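Long-range contacts in hyaluronidase (Thermobaculum terrenum, PDB 5DIY), which probably removes O-linked N-acetylglucosamine from proteins, as an O-GlcNAc hydrolase of glycosyl hydrolase family 84: residues 163-168 / 188-193; 116-121 / 143-148. All blocks are in the same frame, centred on the assembly; numbering follows the deposited sequence.

Contact 1: 163-168 / 188-193; sequences MCPTFY and IDVFWT. With NAG (2-acetamido-2-deoxy-beta-D-glucopyranose), chain E.
Tyr168 and Trp192 meet at the C-terminal mouth of a TIM barrel, where parallel neighbours 160-164 and 189-192 of a beta-alpha-beta unit end beside the sugar. Tyr168 O sits over one face of the Trp192 indole, offset toward its rim, 3.3 Å from CE3, while Phe167 O comes to the indole edge. The same Tyr168 O takes a nearly straight bond from Thr193 N (2.8 Å, 171° at the hydrogen). With CG lodged between its backbone N and carbonyl carbon (chi1 56°), the Tyr168 ring faces the sugar: NAG C8 stands 3.8 Å above the ring plane, over its centre. Thr193 crosses the ring obliquely, CG2 3.5 Å from Tyr168 CD1, with OG1 at the ring edge and bonded to Asn196 O. Tyr168 OH bonds to OD1 of the engineered Asn120; an alanine here would probably leave the acetamido methyl without its aromatic floor and Asn120 OD1 without this partner. Deeper in, Met163 N bonds to Asp189 O and Phe191 N to Met163 O. On the side facing helix 175-183, Met163 and Val190 run alongside each other in the same direction, with Met163 CG 4.0 Å from Val190 CG2.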
loop_
_atom_site.group_PDB
_atom_site.type_symbol
_atom_site.label_atom_id
_atom_site.label_comp_id
_atom_site.label_asym_id
_atom_site.label_seq_id
_atom_site.Cartn_x
_atom_site.Cartn_y
_atom_site.Cartn_z
ATOM N N MET C 163 -17.621 -12.585 1.561
ATOM C CA MET C 163 -17.863 -11.953 0.275
ATOM C C MET C 163 -17.327 -10.534 0.297
ATOM O O MET C 163 -17.274 -9.903 1.354
ATOM C CB MET C 163 -19.359 -11.996 -0.098
ATOM C CG MET C 163 -20.283 -11.038 0.654
ATOM S SD MET C 163 -20.398 -9.363 -0.032
ATOM C CE MET C 163 -21.264 -9.665 -1.573
ATOM N N CYS C 164 -16.920 -10.049 -0.873
ATOM C CA CYS C 164 -16.558 -8.647 -1.053
ATOM C C CYS C 164 -17.649 -7.999 -1.891
ATOM O O CYS C 164 -17.912 -8.449 -3.007
ATOM C CB CYS C 164 -15.198 -8.479 -1.731
ATOM S SG CYS C 164 -14.633 -6.750 -1.735
ATOM N N PRO C 165 -18.302 -6.953 -1.354
ATOM C CA PRO C 165 -19.330 -6.273 -2.136
ATOM C C PRO C 165 -18.751 -5.454 -3.284
ATOM O O PRO C 165 -17.561 -5.138 -3.290
ATOM C CB PRO C 165 -20.019 -5.367 -1.119
ATOM C CG PRO C 165 -19.065 -5.211 0.015
ATOM C CD PRO C 165 -18.095 -6.341 -0.031
ATOM N N THR C 166 -19.602 -5.136 -4.252
ATOM C CA THR C 166 -19.236 -4.283 -5.386
ATOM C C THR C 166 -19.046 -2.832 -4.944
ATOM O O THR C 166 -18.222 -2.117 -5.506
ATOM C CB THR C 166 -20.288 -4.412 -6.507
ATOM O OG1 THR C 166 -20.382 -5.793 -6.889
ATOM C CG2 THR C 166 -19.916 -3.584 -7.713
ATOM N N PHE C 167 -19.794 -2.419 -3.922
ATOM C CA PHE C 167 -19.565 -1.154 -3.227
ATOM C C PHE C 167 -18.956 -1.489 -1.871
ATOM O O PHE C 167 -19.669 -1.922 -0.958
ATOM C CB PHE C 167 -20.877 -0.376 -3.094
ATOM C CG PHE C 167 -21.437 0.082 -4.420
ATOM C CD1 PHE C 167 -22.254 -0.757 -5.176
ATOM C CD2 PHE C 167 -21.117 1.340 -4.932
ATOM C CE1 PHE C 167 -22.757 -0.347 -6.406
ATOM C CE2 PHE C 167 -21.615 1.755 -6.163
ATOM C CZ PHE C 167 -22.438 0.911 -6.900
ATOM N N TYR C 168 -17.637 -1.300 -1.761
ATOM C CA TYR C 168 -16.839 -1.773 -0.613
ATOM C C TYR C 168 -16.147 -0.674 0.208
ATOM O O TYR C 168 -15.388 -0.980 1.127
ATOM C CB TYR C 168 -15.797 -2.809 -1.080
ATOM C CG TYR C 168 -14.859 -2.347 -2.182
ATOM C CD1 TYR C 168 -13.737 -1.563 -1.901
ATOM C CD2 TYR C 168 -15.086 -2.713 -3.502
ATOM C CE1 TYR C 168 -12.878 -1.148 -2.918
ATOM C CE2 TYR C 168 -14.241 -2.308 -4.521
ATOM C CZ TYR C 168 -13.135 -1.531 -4.230
ATOM O OH TYR C 168 -12.314 -1.141 -5.259
ATOM N N ILE C 188 -22.669 -15.163 6.639
ATOM C CA ILE C 188 -21.797 -14.808 5.524
ATOM C C ILE C 188 -21.085 -13.507 5.906
ATOM O O ILE C 188 -21.734 -12.506 6.226
ATOM C CB ILE C 188 -22.576 -14.651 4.195
ATOM C CG1 ILE C 188 -23.172 -16.012 3.798
ATOM C CG2 ILE C 188 -21.665 -14.083 3.100
ATOM C CD1 ILE C 188 -23.882 -16.057 2.459
ATOM N N ASP C 189 -19.758 -13.544 5.906
ATOM C CA ASP C 189 -18.946 -12.374 6.256
ATOM C C ASP C 189 -18.896 -11.404 5.078
ATOM O O ASP C 189 -18.990 -11.821 3.925
ATOM C CB ASP C 189 -17.540 -12.802 6.682
ATOM C CG ASP C 189 -17.503 -13.364 8.096
ATOM O OD1 ASP C 189 -17.937 -12.666 9.027
ATOM O OD2 ASP C 189 -17.028 -14.499 8.287
ATOM N N VAL C 190 -18.765 -10.110 5.376
ATOM C CA VAL C 190 -18.779 -9.067 4.343
ATOM C C VAL C 190 -17.591 -8.123 4.511
ATOM O O VAL C 190 -17.410 -7.520 5.569
ATOM C CB VAL C 190 -20.095 -8.259 4.364
ATOM C CG1 VAL C 190 -20.061 -7.128 3.337
ATOM C CG2 VAL C 190 -21.278 -9.184 4.104
ATOM N N PHE C 191 -16.802 -7.998 3.445
ATOM C CA PHE C 191 -15.616 -7.137 3.441
ATOM C C PHE C 191 -15.974 -5.663 3.291
ATOM O O PHE C 191 -17.037 -5.304 2.776
ATOM C CB PHE C 191 -14.642 -7.527 2.314
ATOM C CG PHE C 191 -13.584 -8.523 2.712
ATOM C CD1 PHE C 191 -12.783 -8.305 3.827
ATOM C CD2 PHE C 191 -13.340 -9.646 1.928
ATOM C CE1 PHE C 191 -11.790 -9.198 4.177
ATOM C CE2 PHE C 191 -12.343 -10.546 2.271
ATOM C CZ PHE C 191 -11.570 -10.319 3.401
ATOM N N TRP C 192 -15.043 -4.818 3.715
ATOM C CA TRP C 192 -15.179 -3.375 3.631
ATOM C C TRP C 192 -13.786 -2.763 3.808
ATOM O O TRP C 192 -13.023 -3.212 4.667
ATOM C CB TRP C 192 -16.125 -2.905 4.738
ATOM C CG TRP C 192 -16.407 -1.464 4.717
ATOM C CD1 TRP C 192 -15.853 -0.521 5.518
ATOM C CD2 TRP C 192 -17.314 -0.783 3.854
ATOM N NE1 TRP C 192 -16.348 0.715 5.203
ATOM C CE2 TRP C 192 -17.249 0.585 4.182
ATOM C CE3 TRP C 192 -18.167 -1.191 2.826
ATOM C CZ2 TRP C 192 -18.018 1.547 3.529
ATOM C CZ3 TRP C 192 -18.930 -0.231 2.173
ATOM C CH2 TRP C 192 -18.852 1.117 2.530
ATOM N N THR C 193 -13.449 -1.754 3.009
ATOM C CA THR C 193 -12.095 -1.160 3.031
ATOM C C THR C 193 -11.997 0.170 3.780
ATOM O O THR C 193 -10.893 0.622 4.073
ATOM C CB THR C 193 -11.481 -1.021 1.604
ATOM O OG1 THR C 193 -12.099 0.058 0.892
ATOM C CG2 THR C 193 -11.650 -2.311 0.799
HETATM C C1 NAG E . -8.979 -2.346 -5.120
HETATM C C2 NAG E . -8.972 -3.887 -5.077
HETATM C C3 NAG E . -7.650 -4.498 -4.604
HETATM C C4 NAG E . -6.498 -3.544 -4.870
HETATM C C5 NAG E . -6.727 -2.276 -4.063
HETATM C C6 NAG E . -5.621 -1.228 -4.264
HETATM C C7 NAG E . -10.332 -4.149 -3.026
HETATM C C8 NAG E . -11.555 -4.811 -2.455
HETATM N N2 NAG E . -10.103 -4.406 -4.315
HETATM O O3 NAG E . -7.442 -5.740 -5.285
HETATM O O4 NAG E . -5.266 -4.127 -4.444
HETATM O O5 NAG E . -8.015 -1.693 -4.287
HETATM O O6 NAG E . -5.414 -0.924 -5.646
HETATM O O7 NAG E . -9.617 -3.422 -2.349
#

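Contact 2: 116-121 / 143-148; sequences IFFDNV and DFLTRV. Unlike the reference sequence in segment 116-121: Asn120 (reference Asp). With NAG (2-acetamido-2-deoxy-beta-D-glucopyranose), chain E.
Phe118 turns the edge of its ring to Phe144, whose CD2 lies near the Phe118 plane, 4.3 Å from CZ. Seen from Phe144 the approach is oblique. One face of the Phe144 ring is taken by a residue one turn along its own helix: Val148 CG2 stands 3.7 Å above the plane, offset toward the rim. This is the outer layer of a TIM barrel, helix 137-153 packed against the end of strand 113-117 by apolar side chains alone, with no hydrogen bond between the two segments.

Leu145 divides its two methyls between Phe118 and Ile116. Its CD1 meets Phe118 CE2 obliquely at 3.9 Å, and its CD2 rests against CB, CG2 and CD1 of Ile116, 3.8 Å from CB; in both pairs the side chains run antiparallel, flank to flank. Ile116 carries CG1 anti to its carbonyl carbon (chi1 -52°) and is extended beyond it, which sends CD1 out to meet Val148 CG1 tip to tip. Met163 of strand 160-164 touches both Phe118 and Leu145, and Leu99 of helix 93-108 packs on Phe144.

On another side of the helix Arg147 NH2 forms a salt bridge with Asp143 OD2, meeting it from above the carboxylate plane although the oxygen lies in the guanidinium plane.

Past Phe118 the chain turns into the active site. Asn120 replaces the aspartate predicted to be the proton donor, an engineered change; its ND2 bonds to Tyr14 OH and lies 3.6 Å from NAG C2. Asp119, also salt-bridged to Lys43, accepts the acetamido N-H: NAG N2 to Asp119 OD2 is 3.0 Å, with 166° at the hydrogen.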
loop_
_atom_site.group_PDB
_atom_site.type_symbol
_atom_site.label_atom_id
_atom_site.label_comp_id
_atom_site.label_asym_id
_atom_site.label_seq_id
_atom_site.Cartn_x
_atom_site.Cartn_y
_atom_site.Cartn_z
ATOM N N ILE C 116 -15.792 -15.217 -2.002
ATOM C CA ILE C 116 -16.460 -14.926 -3.281
ATOM C C ILE C 116 -16.558 -13.406 -3.421
ATOM O O ILE C 116 -17.381 -12.767 -2.754
ATOM C CB ILE C 116 -17.845 -15.611 -3.405
ATOM C CG1 ILE C 116 -17.720 -17.115 -3.109
ATOM C CG2 ILE C 116 -18.417 -15.404 -4.804
ATOM C CD1 ILE C 116 -19.011 -17.895 -3.225
ATOM N N PHE C 117 -15.720 -12.832 -4.288
ATOM C CA PHE C 117 -15.552 -11.370 -4.345
ATOM C C PHE C 117 -16.192 -10.758 -5.577
ATOM O O PHE C 117 -16.136 -11.344 -6.656
ATOM C CB PHE C 117 -14.070 -10.979 -4.284
ATOM C CG PHE C 117 -13.322 -11.511 -3.078
ATOM C CD1 PHE C 117 -13.971 -11.854 -1.887
ATOM C CD2 PHE C 117 -11.941 -11.622 -3.125
ATOM C CE1 PHE C 117 -13.259 -12.330 -0.804
ATOM C CE2 PHE C 117 -11.224 -12.091 -2.041
ATOM C CZ PHE C 117 -11.881 -12.448 -0.880
ATOM N N PHE C 118 -16.801 -9.580 -5.391
ATOM C CA PHE C 118 -17.463 -8.823 -6.462
ATOM C C PHE C 118 -16.954 -7.376 -6.535
ATOM O O PHE C 118 -17.661 -6.484 -7.012
ATOM C CB PHE C 118 -18.982 -8.848 -6.250
ATOM C CG PHE C 118 -19.557 -10.233 -6.205
ATOM C CD1 PHE C 118 -19.865 -10.907 -7.379
ATOM C CD2 PHE C 118 -19.752 -10.880 -4.994
ATOM C CE1 PHE C 118 -20.370 -12.199 -7.347
ATOM C CE2 PHE C 118 -20.262 -12.168 -4.953
ATOM C CZ PHE C 118 -20.574 -12.830 -6.131
ATOM N N ASP C 119 -15.731 -7.145 -6.061
ATOM C CA ASP C 119 -15.081 -5.840 -6.207
ATOM C C ASP C 119 -14.646 -5.596 -7.650
ATOM O O ASP C 119 -14.277 -6.532 -8.354
ATOM C CB ASP C 119 -13.867 -5.716 -5.279
ATOM C CG ASP C 119 -12.830 -6.810 -5.507
ATOM O OD1 ASP C 119 -13.188 -7.999 -5.396
ATOM O OD2 ASP C 119 -11.663 -6.474 -5.777
ATOM N N ASN C 120 -14.689 -4.334 -8.073
ATOM C CA ASN C 120 -14.230 -3.914 -9.400
ATOM C C ASN C 120 -14.904 -4.689 -10.534
ATOM O O ASN C 120 -14.251 -5.351 -11.347
ATOM C CB ASN C 120 -12.702 -4.003 -9.492
ATOM C CG ASN C 120 -11.999 -3.212 -8.399
ATOM O OD1 ASN C 120 -12.597 -2.351 -7.748
ATOM N ND2 ASN C 120 -10.723 -3.509 -8.186
ATOM N N VAL C 121 -16.232 -4.608 -10.530
ATOM C CA VAL C 121 -17.092 -5.113 -11.601
ATOM C C VAL C 121 -18.084 -3.990 -11.920
ATOM O O VAL C 121 -18.168 -3.020 -11.155
ATOM C CB VAL C 121 -17.829 -6.417 -11.194
ATOM C CG1 VAL C 121 -16.824 -7.488 -10.790
ATOM C CG2 VAL C 121 -18.850 -6.174 -10.080
ATOM N N ASP C 143 -28.858 -13.564 -3.623
ATOM C CA ASP C 143 -29.473 -14.834 -4.022
ATOM C C ASP C 143 -28.437 -15.863 -4.471
ATOM O O ASP C 143 -28.541 -17.046 -4.133
ATOM C CB ASP C 143 -30.508 -14.617 -5.136
ATOM C CG ASP C 143 -31.099 -15.923 -5.642
ATOM O OD1 ASP C 143 -31.510 -16.751 -4.801
ATOM O OD2 ASP C 143 -31.124 -16.135 -6.873
ATOM N N PHE C 144 -27.447 -15.418 -5.238
ATOM C CA PHE C 144 -26.358 -16.300 -5.647
ATOM C C PHE C 144 -25.594 -16.839 -4.437
ATOM O O PHE C 144 -25.374 -18.046 -4.323
ATOM C CB PHE C 144 -25.398 -15.578 -6.588
ATOM C CG PHE C 144 -24.312 -16.460 -7.127
ATOM C CD1 PHE C 144 -24.584 -17.365 -8.135
ATOM C CD2 PHE C 144 -23.018 -16.393 -6.621
ATOM C CE1 PHE C 144 -23.590 -18.187 -8.646
ATOM C CE2 PHE C 144 -22.017 -17.209 -7.125
ATOM C CZ PHE C 144 -22.304 -18.108 -8.139
ATOM N N LEU C 145 -25.198 -15.942 -3.540
ATOM C CA LEU C 145 -24.399 -16.336 -2.373
ATOM C C LEU C 145 -25.180 -17.227 -1.413
ATOM O O LEU C 145 -24.617 -18.176 -0.856
ATOM C CB LEU C 145 -23.840 -15.105 -1.648
ATOM C CG LEU C 145 -22.778 -14.336 -2.446
ATOM C CD1 LEU C 145 -22.559 -12.960 -1.839
ATOM C CD2 LEU C 145 -21.470 -15.115 -2.527
ATOM N N THR C 146 -26.470 -16.929 -1.236
ATOM C CA THR C 146 -27.375 -17.787 -0.458
ATOM C C THR C 146 -27.389 -19.207 -1.013
ATOM O O THR C 146 -27.222 -20.169 -0.257
ATOM C CB THR C 146 -28.818 -17.234 -0.452
ATOM O OG1 THR C 146 -28.823 -15.912 0.103
ATOM C CG2 THR C 146 -29.771 -18.148 0.372
ATOM N N ARG C 147 -27.565 -19.323 -2.330
ATOM C CA ARG C 147 -27.593 -20.634 -3.002
ATOM C C ARG C 147 -26.254 -21.375 -2.943
ATOM O O ARG C 147 -26.238 -22.602 -2.811
ATOM C CB ARG C 147 -28.085 -20.517 -4.454
ATOM C CG ARG C 147 -29.601 -20.419 -4.560
ATOM C CD ARG C 147 -30.090 -20.483 -5.996
ATOM N NE ARG C 147 -29.804 -19.243 -6.716
ATOM C CZ ARG C 147 -28.969 -19.096 -7.752
ATOM N NH1 ARG C 147 -28.302 -20.119 -8.275
ATOM N NH2 ARG C 147 -28.818 -17.886 -8.292
ATOM N N VAL C 148 -25.141 -20.646 -3.022
ATOM C CA VAL C 148 -23.821 -21.282 -2.884
ATOM C C VAL C 148 -23.653 -21.824 -1.457
ATOM O O VAL C 148 -23.187 -22.949 -1.283
ATOM C CB VAL C 148 -22.643 -20.346 -3.281
ATOM C CG1 VAL C 148 -21.295 -21.007 -2.997
ATOM C CG2 VAL C 148 -22.728 -19.958 -4.758
HETATM C C1 NAG E . -8.979 -2.346 -5.120
HETATM C C2 NAG E . -8.972 -3.887 -5.077
HETATM C C3 NAG E . -7.650 -4.498 -4.604
HETATM C C4 NAG E . -6.498 -3.544 -4.870
HETATM C C5 NAG E . -6.727 -2.276 -4.063
HETATM C C6 NAG E . -5.621 -1.228 -4.264
HETATM C C7 NAG E . -10.332 -4.149 -3.026
HETATM C C8 NAG E . -11.555 -4.811 -2.455
HETATM N N2 NAG E . -10.103 -4.406 -4.315
HETATM O O3 NAG E . -7.442 -5.740 -5.285
HETATM O O4 NAG E . -5.266 -4.127 -4.444
HETATM O O5 NAG E . -8.015 -1.693 -4.287
HETATM O O6 NAG E . -5.414 -0.924 -5.646
HETATM O O7 NAG E . -9.617 -3.422 -2.349
#

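From the N terminus, strand 113-117 comes first and runs into the active-site loop. The chain then passes through helix 128-133 into helix 137-153, which packs back on that strand, so contact 2 closes a loop with 21 residues between its segments. Strand 160-164 follows and opens contact 1, closed by strand 189-192 after helix 175-183. The two loops are in series, neither nested nor crossed. Strands 113-117 and 160-164 are barrel neighbours, so the contacts also meet across the strand boundary: Thr166 OG1 to Phe118 O is a probable hydrogen bond. Contact 2 ties helix layer to barrel, contact 1 strand to strand, and both reach the same sugar.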